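Long-range contacts in nucleocapsid (Crimean-congo hemorrhagic fever virus, PDB 4AKL), which binds double- and single-stranded RNA, probably takes part in packaging the viral genome, and probably cuts double-stranded DNA without sequence specificity: residues K432-Q437 with V449-L454; M173-N178 with N442-D447; S39-D44 with A427-K432. All blocks are in the same frame, centred on the assembly; numbering follows the deposited sequence.

Helix 425-440 runs through contacts 1 and 3, which share K432 and lie about 11 Å apart between centres, whereas contact 2 involves the loop that follows this helix and touches contact 1 through R176 and E452. Contact 1 is the buried one: two nearly antiparallel helices meet through a serine-glutamine hydrogen bond among apolar groups. Contact 3, partly buried, sets an N-terminal loop against the same helix with a leucine inside, a water bridge, and a charged pair at one end. Contact 2 lies at the surface, where arginines of helix 163-181 meet the loop, one of them bonded to backbone carbonyls.

Contact 1 of 3, residues K432-Q437 with V449-L454; sequences KLFEIQ and VASEHL
Q437 holds CG beside its own backbone N and continues extended, which carries its amide across to S451, whose OG sits between backbone N and carbonyl carbon (chi1 57°) and faces helix 425-440. There S451 OG donates to Q437 OE1 at 2.9 Å. The hydroxyl approaches from above the carbonyl plane, 61° out of it, so the bond does not lie on a lone pair. A second, weak bond to the same oxygen comes from the backbone N of S451, 3.4 Å from Q437 OE1. On the other arm of the amide, Q437 NE2 rests against V449 CG1 at 3.5 Å.

F434 borders this polar pair. S451 OG lies in the plane of its ring, at the edge, and stands 3.6 Å from F434 CB; V449 CG1 also meets the ring edge. Farther along the ring, F434 CE1 is 3.5 Å from E452 OE2, the ring and carboxylate planes being moderately inclined. L433 adds an aliphatic contact, its CB near S451 CB.

The axes of these helical segments approach to 9.2 Å at 159°, a nearly antiparallel pairing, with V449 as N-cap residue of helix 450-460. In the conformer described, Q437 OE1 is thus the buried acceptor for the serine: the hydroxyl supplies the main bond and the backbone N-H only a weak second one.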
loop_
_atom_site.group_PDB
_atom_site.type_symbol
_atom_site.label_atom_id
_atom_site.label_comp_id
_atom_site.label_asym_id
_atom_site.label_seq_id
_atom_site.Cartn_x
_atom_site.Cartn_y
_atom_site.Cartn_z
ATOM N N LYS A 432 8.749 -20.493 -3.657
ATOM C CA LYS A 432 8.187 -21.780 -3.383
ATOM C C LYS A 432 6.669 -21.631 -3.301
ATOM O O LYS A 432 5.965 -22.520 -3.784
ATOM C CB LYS A 432 8.772 -22.449 -2.137
ATOM C CG LYS A 432 8.879 -23.992 -2.281
ATOM C CD LYS A 432 10.003 -24.340 -3.319
ATOM C CE LYS A 432 10.702 -25.625 -3.104
ATOM N NZ LYS A 432 10.067 -26.821 -3.702
ATOM N N LEU A 433 6.156 -20.515 -2.761
ATOM C CA LEU A 433 4.693 -20.303 -2.753
ATOM C C LEU A 433 4.111 -20.106 -4.155
ATOM O O LEU A 433 2.999 -20.588 -4.446
ATOM C CB LEU A 433 4.261 -19.148 -1.899
ATOM C CG LEU A 433 4.456 -19.406 -0.423
ATOM C CD1 LEU A 433 4.546 -18.081 0.313
ATOM C CD2 LEU A 433 3.336 -20.296 0.160
ATOM N N PHE A 434 4.841 -19.397 -4.995
ATOM C CA PHE A 434 4.461 -19.216 -6.364
ATOM C C PHE A 434 4.395 -20.585 -7.085
ATOM O O PHE A 434 3.425 -20.863 -7.719
ATOM C CB PHE A 434 5.452 -18.278 -7.083
ATOM C CG PHE A 434 5.159 -18.089 -8.559
ATOM C CD1 PHE A 434 4.158 -17.214 -8.981
ATOM C CD2 PHE A 434 5.883 -18.753 -9.516
ATOM C CE1 PHE A 434 3.916 -17.035 -10.342
ATOM C CE2 PHE A 434 5.628 -18.562 -10.892
ATOM C CZ PHE A 434 4.650 -17.719 -11.280
ATOM N N GLU A 435 5.424 -21.410 -6.941
ATOM C CA GLU A 435 5.497 -22.689 -7.615
ATOM C C GLU A 435 4.336 -23.544 -7.158
ATOM O O GLU A 435 3.665 -24.187 -7.962
ATOM C CB GLU A 435 6.864 -23.354 -7.403
ATOM C CG GLU A 435 8.023 -22.567 -8.144
ATOM C CD GLU A 435 9.448 -22.987 -7.736
ATOM O OE1 GLU A 435 9.669 -23.433 -6.576
ATOM O OE2 GLU A 435 10.361 -22.870 -8.586
ATOM N N ILE A 436 4.064 -23.513 -5.861
ATOM C CA ILE A 436 2.922 -24.238 -5.310
ATOM C C ILE A 436 1.588 -23.731 -5.905
ATOM O O ILE A 436 0.747 -24.570 -6.341
ATOM C CB ILE A 436 2.912 -24.187 -3.785
ATOM C CG1 ILE A 436 4.090 -24.956 -3.216
ATOM C CG2 ILE A 436 1.624 -24.774 -3.208
ATOM C CD1 ILE A 436 4.327 -24.650 -1.773
ATOM N N GLN A 437 1.371 -22.409 -5.940
ATOM C CA GLN A 437 0.143 -21.842 -6.568
ATOM C C GLN A 437 0.048 -22.299 -8.016
ATOM O O GLN A 437 -1.067 -22.650 -8.507
ATOM C CB GLN A 437 0.048 -20.289 -6.601
ATOM C CG GLN A 437 0.257 -19.515 -5.291
ATOM C CD GLN A 437 0.092 -17.953 -5.403
ATOM O OE1 GLN A 437 0.747 -17.124 -4.645
ATOM N NE2 GLN A 437 -0.812 -17.549 -6.314
ATOM N N VAL A 449 -2.065 -12.281 -7.565
ATOM C CA VAL A 449 -1.168 -13.382 -7.157
ATOM C C VAL A 449 -0.393 -12.879 -5.923
ATOM O O VAL A 449 0.540 -12.071 -6.071
ATOM C CB VAL A 449 -0.261 -13.782 -8.285
ATOM C CG1 VAL A 449 0.777 -14.857 -7.851
ATOM C CG2 VAL A 449 -1.090 -14.312 -9.433
ATOM N N ALA A 450 -0.808 -13.345 -4.726
ATOM C CA ALA A 450 -0.182 -12.925 -3.452
ATOM C C ALA A 450 1.366 -12.985 -3.448
ATOM O O ALA A 450 2.009 -12.078 -2.996
ATOM C CB ALA A 450 -0.688 -13.766 -2.266
ATOM N N SER A 451 1.926 -14.060 -3.958
ATOM C CA SER A 451 3.392 -14.233 -3.988
ATOM C C SER A 451 4.068 -13.205 -4.872
ATOM O O SER A 451 5.175 -12.786 -4.569
ATOM C CB SER A 451 3.750 -15.651 -4.446
ATOM O OG SER A 451 3.172 -15.896 -5.720
ATOM N N GLU A 452 3.411 -12.798 -5.961
ATOM C CA GLU A 452 3.922 -11.694 -6.809
ATOM C C GLU A 452 3.899 -10.330 -6.092
ATOM O O GLU A 452 4.871 -9.563 -6.207
ATOM C CB GLU A 452 3.175 -11.607 -8.140
ATOM C CG GLU A 452 3.504 -12.767 -9.012
ATOM C CD GLU A 452 2.822 -12.755 -10.331
ATOM O OE1 GLU A 452 2.121 -11.793 -10.617
ATOM O OE2 GLU A 452 2.995 -13.726 -11.096
ATOM N N HIS A 453 2.808 -10.055 -5.348
ATOM C CA HIS A 453 2.657 -8.849 -4.509
ATOM C C HIS A 453 3.820 -8.862 -3.492
ATOM O O HIS A 453 4.476 -7.855 -3.269
ATOM C CB HIS A 453 1.243 -8.934 -3.867
ATOM C CG HIS A 453 0.829 -7.793 -2.992
ATOM N ND1 HIS A 453 0.751 -6.479 -3.429
ATOM C CD2 HIS A 453 0.410 -7.784 -1.704
ATOM C CE1 HIS A 453 0.323 -5.715 -2.432
ATOM N NE2 HIS A 453 0.107 -6.483 -1.375
ATOM N N LEU A 454 4.063 -10.037 -2.886
ATOM C CA LEU A 454 5.157 -10.160 -1.928
ATOM C C LEU A 454 6.539 -9.877 -2.568
ATOM O O LEU A 454 7.314 -9.164 -1.998
ATOM C CB LEU A 454 5.175 -11.516 -1.252
ATOM C CG LEU A 454 4.084 -11.824 -0.217
ATOM C CD1 LEU A 454 4.185 -13.347 0.128
ATOM C CD2 LEU A 454 4.112 -10.932 1.083
#

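Contact 2 of 3, residues M173-N178 with N442-D447; sequences MIRRRN and NIQDMD. Unlike the reference sequence in segment 442-447: D445 (reference His).
R176 reaches from helix 163-181 to a type I beta turn, I443 to M446, with the nearest CA atoms, those of R176 and Q444, 8.7 Å apart. The turn is closed by M446 N bonding to I443 O, and R176 binds the carbonyl of M446 and, weakly, that of I443. Its chain is extended from CG to NE, bringing R176 NH1 within 2.7 Å of M446 O. That bond is fairly straight at 160°, and the oxygen lies in the guanidinium plane. R176 NH2 adds weak bonds to I443 O, at 2.8 Å, and to M446 O, so M446 O receives both nitrogens of one guanidinium.

R175 bends at chi3 (73°), and in the conformer given for Q444 one guanidinium face lies over Q444 CG, toward the rim of the group, with R175 NH2 3.3 Å from Q444 CG. Its NH2 also lies above the R176 guanidinium. D172, one turn back on the helix, forms salt bridges with NE of both arginines, which probably offsets the closeness of their charges.

I443 CG2 packs near R176 NH2. The turn lies in the loop between helices 425-440 and 450-460, with I443 touching F434 and Q437 of the first and E452 of the second, and faces helix 163-181.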
loop_
_atom_site.group_PDB
_atom_site.type_symbol
_atom_site.label_atom_id
_atom_site.label_comp_id
_atom_site.label_asym_id
_atom_site.label_seq_id
_atom_site.Cartn_x
_atom_site.Cartn_y
_atom_site.Cartn_z
ATOM N N MET A 173 4.556 -10.526 -14.064
ATOM C CA MET A 173 4.262 -9.245 -13.423
ATOM C C MET A 173 4.289 -8.158 -14.490
ATOM O O MET A 173 3.368 -7.358 -14.539
ATOM C CB MET A 173 5.219 -8.951 -12.246
ATOM C CG MET A 173 5.058 -9.912 -11.084
ATOM S SD MET A 173 6.473 -10.152 -9.958
ATOM C CE MET A 173 6.500 -8.597 -9.054
ATOM N N ILE A 174 5.313 -8.153 -15.355
ATOM C CA ILE A 174 5.406 -7.163 -16.474
ATOM C C ILE A 174 4.279 -7.341 -17.504
ATOM O O ILE A 174 3.757 -6.350 -18.030
ATOM C CB ILE A 174 6.794 -7.202 -17.187
ATOM C CG1 ILE A 174 7.937 -6.808 -16.220
ATOM C CG2 ILE A 174 6.842 -6.234 -18.431
ATOM C CD1 ILE A 174 9.375 -7.100 -16.775
ATOM N N ARG A 175 3.920 -8.595 -17.813
ATOM C CA ARG A 175 2.723 -8.892 -18.617
ATOM C C ARG A 175 1.472 -8.192 -18.027
ATOM O O ARG A 175 0.684 -7.599 -18.770
ATOM C CB ARG A 175 2.470 -10.402 -18.695
ATOM C CG ARG A 175 1.207 -10.823 -19.494
ATOM C CD ARG A 175 0.887 -12.289 -19.294
ATOM N NE ARG A 175 0.338 -12.568 -17.957
ATOM C CZ ARG A 175 -0.949 -12.475 -17.601
ATOM N NH1 ARG A 175 -1.886 -12.096 -18.463
ATOM N NH2 ARG A 175 -1.294 -12.762 -16.355
ATOM N N ARG A 176 1.309 -8.278 -16.691
ATOM C CA ARG A 176 0.164 -7.660 -15.965
ATOM C C ARG A 176 0.217 -6.133 -15.997
ATOM O O ARG A 176 -0.762 -5.469 -16.313
ATOM C CB ARG A 176 0.085 -8.153 -14.494
ATOM C CG ARG A 176 -0.409 -9.590 -14.345
ATOM C CD ARG A 176 -0.109 -10.180 -12.925
ATOM N NE ARG A 176 -0.415 -11.604 -12.944
ATOM C CZ ARG A 176 -1.620 -12.139 -12.792
ATOM N NH1 ARG A 176 -2.695 -11.373 -12.571
ATOM N NH2 ARG A 176 -1.769 -13.462 -12.857
ATOM N N ARG A 177 1.374 -5.601 -15.663
ATOM C CA ARG A 177 1.624 -4.181 -15.686
ATOM C C ARG A 177 1.324 -3.607 -17.071
ATOM O O ARG A 177 0.655 -2.574 -17.170
ATOM C CB ARG A 177 3.072 -3.925 -15.282
ATOM C CG ARG A 177 3.502 -2.458 -15.150
ATOM C CD ARG A 177 4.950 -2.361 -14.566
ATOM N NE ARG A 177 5.391 -0.962 -14.514
ATOM C CZ ARG A 177 5.864 -0.260 -15.550
ATOM N NH1 ARG A 177 5.992 -0.810 -16.768
ATOM N NH2 ARG A 177 6.223 1.019 -15.374
ATOM N N ASN A 178 1.791 -4.276 -18.129
ATOM C CA ASN A 178 1.545 -3.822 -19.507
ATOM C C ASN A 178 0.096 -3.875 -19.945
ATOM O O ASN A 178 -0.347 -3.008 -20.689
ATOM C CB ASN A 178 2.379 -4.611 -20.525
ATOM C CG ASN A 178 3.848 -4.235 -20.502
ATOM O OD1 ASN A 178 4.292 -3.378 -19.728
ATOM N ND2 ASN A 178 4.609 -4.888 -21.349
ATOM N N ASN A 442 -4.323 -21.952 -12.426
ATOM C CA ASN A 442 -3.885 -21.058 -13.503
ATOM C C ASN A 442 -3.505 -19.676 -12.945
ATOM O O ASN A 442 -4.349 -18.971 -12.475
ATOM C CB ASN A 442 -4.996 -20.893 -14.551
ATOM C CG ASN A 442 -4.483 -20.302 -15.877
ATOM O OD1 ASN A 442 -3.326 -19.800 -15.984
ATOM N ND2 ASN A 442 -5.349 -20.371 -16.918
ATOM N N ILE A 443 -2.226 -19.325 -13.012
ATOM C CA ILE A 443 -1.689 -18.031 -12.542
ATOM C C ILE A 443 -2.353 -16.874 -13.257
ATOM O O ILE A 443 -2.946 -15.980 -12.620
ATOM C CB ILE A 443 -0.107 -17.971 -12.765
ATOM C CG1 ILE A 443 0.606 -18.812 -11.733
ATOM C CG2 ILE A 443 0.493 -16.532 -12.710
ATOM C CD1 ILE A 443 0.170 -18.508 -10.275
ATOM N N GLN A 444 -2.269 -16.933 -14.584
ATOM C CA GLN A 444 -2.777 -15.871 -15.465
ATOM C C GLN A 444 -4.274 -15.554 -15.286
ATOM O O GLN A 444 -4.690 -14.454 -15.607
ATOM C CB GLN A 444 -2.451 -16.180 -16.948
ATOM C CG GLN A 444 -0.976 -15.940 -17.363
ATOM C CD GLN A 444 -0.013 -17.068 -17.019
ATOM O OE1 GLN A 444 -0.416 -18.211 -16.786
ATOM N NE2 GLN A 444 1.288 -16.739 -16.989
ATOM N N ASP A 445 -5.072 -16.494 -14.762
ATOM C CA ASP A 445 -6.516 -16.214 -14.506
ATOM C C ASP A 445 -6.871 -15.500 -13.196
ATOM O O ASP A 445 -8.047 -15.072 -12.997
ATOM C CB ASP A 445 -7.335 -17.484 -14.566
ATOM C CG ASP A 445 -7.762 -17.813 -15.955
ATOM O OD1 ASP A 445 -6.994 -17.513 -16.910
ATOM O OD2 ASP A 445 -8.863 -18.373 -16.093
ATOM N N MET A 446 -5.903 -15.380 -12.305
ATOM C CA MET A 446 -6.135 -14.695 -11.053
ATOM C C MET A 446 -5.871 -13.213 -11.265
ATOM O O MET A 446 -4.869 -12.858 -11.853
ATOM C CB MET A 446 -5.207 -15.226 -9.974
ATOM C CG MET A 446 -5.310 -16.712 -9.749
ATOM S SD MET A 446 -4.117 -17.229 -8.501
ATOM C CE MET A 446 -5.084 -16.996 -7.008
ATOM N N ASP A 447 -6.775 -12.353 -10.776
ATOM C CA ASP A 447 -6.522 -10.910 -10.758
ATOM C C ASP A 447 -5.277 -10.640 -9.889
ATOM O O ASP A 447 -4.462 -9.826 -10.208
ATOM C CB ASP A 447 -7.723 -10.135 -10.174
ATOM C CG ASP A 447 -8.993 -10.242 -11.034
ATOM O OD1 ASP A 447 -8.926 -10.881 -12.109
ATOM O OD2 ASP A 447 -10.066 -9.691 -10.619
#

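Contact 3 of 3, residues S39-D44 with A427-K432; sequences SVPNLD and ARTIVK
L43 makes the apolar contacts with helix 425-440; V40 and P41 lie against polar groups. L43 points at the helix and is buried there: L43 CB lies 4.0 Å from K432 CG, while the L43 CD1 methyl meets T429 CG2 at 4.3 Å. The same leucine touches L433 and I436 farther along the helix, and E69 and A70 of helix 56-71, so it fills the join between the two helices. P41 makes a lighter contact, its CD facing the T429 hydroxyl.

V40 meets the guanidinium of R428 obliquely. The two side chains cross at about a right angle, and V40 CG1 comes within 3.3 Å of R428 NH1, while CG2 also borders this nitrogen. R428 bends at chi3 (-88°), and its polar end is held elsewhere: NE donates to the backbone O of N423, with a weaker bond from NH2 to T422 O.

The segment 39-44 has no regular structure and leads into helix 45-52. N42 OD1 accepts from D44 N at 3.1 Å, in the carbonyl plane, forming an Asx turn just ahead of that helix.

Among the polar links across the contact, one is mediated by water. A single water donates to P41 O (2.8 Å) and to T429 OG1 (2.9 Å), joining a loop carbonyl to a helix hydroxyl that is itself bonded to P425 O.

Charge pairing involves K432 and D44. K432, bent at chi2 and chi4, turns its ammonium toward D44 in a weakly bonded salt bridge whose exact geometry is doubtful, the placing of D44 OD1 being uncertain.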
loop_
_atom_site.group_PDB
_atom_site.type_symbol
_atom_site.label_atom_id
_atom_site.label_comp_id
_atom_site.label_asym_id
_atom_site.label_seq_id
_atom_site.Cartn_x
_atom_site.Cartn_y
_atom_site.Cartn_z
ATOM N N SER A 39 14.370 -22.045 11.810
ATOM C CA SER A 39 14.846 -22.609 10.531
ATOM C C SER A 39 13.949 -22.212 9.408
ATOM O O SER A 39 12.756 -22.008 9.594
ATOM C CB SER A 39 14.927 -24.145 10.590
ATOM O OG SER A 39 13.657 -24.678 10.835
ATOM N N VAL A 40 14.530 -22.124 8.226
ATOM C CA VAL A 40 13.785 -21.723 7.047
ATOM C C VAL A 40 12.700 -22.778 6.770
ATOM O O VAL A 40 12.982 -23.956 6.787
ATOM C CB VAL A 40 14.722 -21.531 5.822
ATOM C CG1 VAL A 40 13.925 -21.152 4.578
ATOM C CG2 VAL A 40 15.775 -20.480 6.120
ATOM N N PRO A 41 11.449 -22.346 6.523
ATOM C CA PRO A 41 10.429 -23.328 6.296
ATOM C C PRO A 41 10.665 -24.087 4.984
ATOM O O PRO A 41 11.087 -23.514 3.983
ATOM C CB PRO A 41 9.140 -22.496 6.220
ATOM C CG PRO A 41 9.504 -21.117 6.596
ATOM C CD PRO A 41 10.929 -20.978 6.337
ATOM N N ASN A 42 10.401 -25.381 5.021
ATOM C CA ASN A 42 10.585 -26.244 3.884
ATOM C C ASN A 42 9.197 -26.564 3.381
ATOM O O ASN A 42 8.423 -27.255 4.063
ATOM C CB ASN A 42 11.323 -27.510 4.276
ATOM C CG ASN A 42 11.786 -28.325 3.055
ATOM O OD1 ASN A 42 11.168 -28.305 1.992
ATOM N ND2 ASN A 42 12.885 -29.034 3.218
ATOM N N LEU A 43 8.889 -26.061 2.192
ATOM C CA LEU A 43 7.568 -26.206 1.630
ATOM C C LEU A 43 7.531 -27.227 0.489
ATOM O O LEU A 43 6.507 -27.382 -0.161
ATOM C CB LEU A 43 7.060 -24.833 1.157
ATOM C CG LEU A 43 7.144 -23.626 2.125
ATOM C CD1 LEU A 43 6.527 -22.363 1.501
ATOM C CD2 LEU A 43 6.470 -23.910 3.446
ATOM N N ASP A 44 8.642 -27.924 0.266
ATOM C CA ASP A 44 8.813 -28.894 -0.836
ATOM C C ASP A 44 7.656 -29.828 -0.951
ATOM O O ASP A 44 7.068 -29.961 -2.021
ATOM C CB ASP A 44 10.094 -29.761 -0.649
ATOM C CG ASP A 44 11.391 -29.037 -1.058
ATOM O OD1 ASP A 44 11.319 -27.960 -1.658
ATOM O OD2 ASP A 44 12.505 -29.558 -0.782
ATOM N N ALA A 427 13.222 -14.605 -0.401
ATOM C CA ALA A 427 12.960 -14.896 -1.804
ATOM C C ALA A 427 12.716 -16.406 -1.997
ATOM O O ALA A 427 11.801 -16.809 -2.709
ATOM C CB ALA A 427 14.084 -14.391 -2.666
ATOM N N ARG A 428 13.490 -17.254 -1.344
ATOM C CA ARG A 428 13.236 -18.682 -1.519
ATOM C C ARG A 428 11.777 -19.034 -1.203
ATOM O O ARG A 428 11.164 -19.805 -1.936
ATOM C CB ARG A 428 14.177 -19.524 -0.693
ATOM C CG ARG A 428 15.574 -19.541 -1.278
ATOM C CD ARG A 428 16.491 -20.432 -0.506
ATOM N NE ARG A 428 17.142 -19.728 0.612
ATOM C CZ ARG A 428 17.108 -20.073 1.917
ATOM N NH1 ARG A 428 16.443 -21.140 2.375
ATOM N NH2 ARG A 428 17.759 -19.327 2.779
ATOM N N THR A 429 11.248 -18.447 -0.142
ATOM C CA THR A 429 9.934 -18.778 0.353
ATOM C C THR A 429 8.808 -18.206 -0.539
ATOM O O THR A 429 7.777 -18.874 -0.741
ATOM C CB THR A 429 9.797 -18.262 1.780
ATOM O OG1 THR A 429 10.873 -18.781 2.567
ATOM C CG2 THR A 429 8.407 -18.628 2.404
ATOM N N ILE A 430 8.991 -16.981 -1.046
ATOM C CA ILE A 430 8.084 -16.371 -2.024
ATOM C C ILE A 430 7.948 -17.242 -3.269
ATOM O O ILE A 430 6.866 -17.499 -3.728
ATOM C CB ILE A 430 8.573 -14.962 -2.442
ATOM C CG1 ILE A 430 8.341 -13.945 -1.306
ATOM C CG2 ILE A 430 7.847 -14.459 -3.691
ATOM C CD1 ILE A 430 8.946 -12.531 -1.496
ATOM N N VAL A 431 9.088 -17.684 -3.794
ATOM C CA VAL A 431 9.187 -18.520 -5.000
ATOM C C VAL A 431 8.505 -19.883 -4.812
ATOM O O VAL A 431 7.772 -20.373 -5.710
ATOM C CB VAL A 431 10.705 -18.721 -5.398
ATOM C CG1 VAL A 431 10.896 -19.894 -6.269
ATOM C CG2 VAL A 431 11.238 -17.466 -6.037
ATOM N N LYS A 432 8.749 -20.493 -3.657
ATOM C CA LYS A 432 8.187 -21.780 -3.383
ATOM C C LYS A 432 6.669 -21.631 -3.301
ATOM O O LYS A 432 5.965 -22.520 -3.784
ATOM C CB LYS A 432 8.772 -22.449 -2.137
ATOM C CG LYS A 432 8.879 -23.992 -2.281
ATOM C CD LYS A 432 10.003 -24.340 -3.319
ATOM C CE LYS A 432 10.702 -25.625 -3.104
ATOM N NZ LYS A 432 10.067 -26.821 -3.702
HETATM O O HOH W 1 10.896 -21.585 1.937
#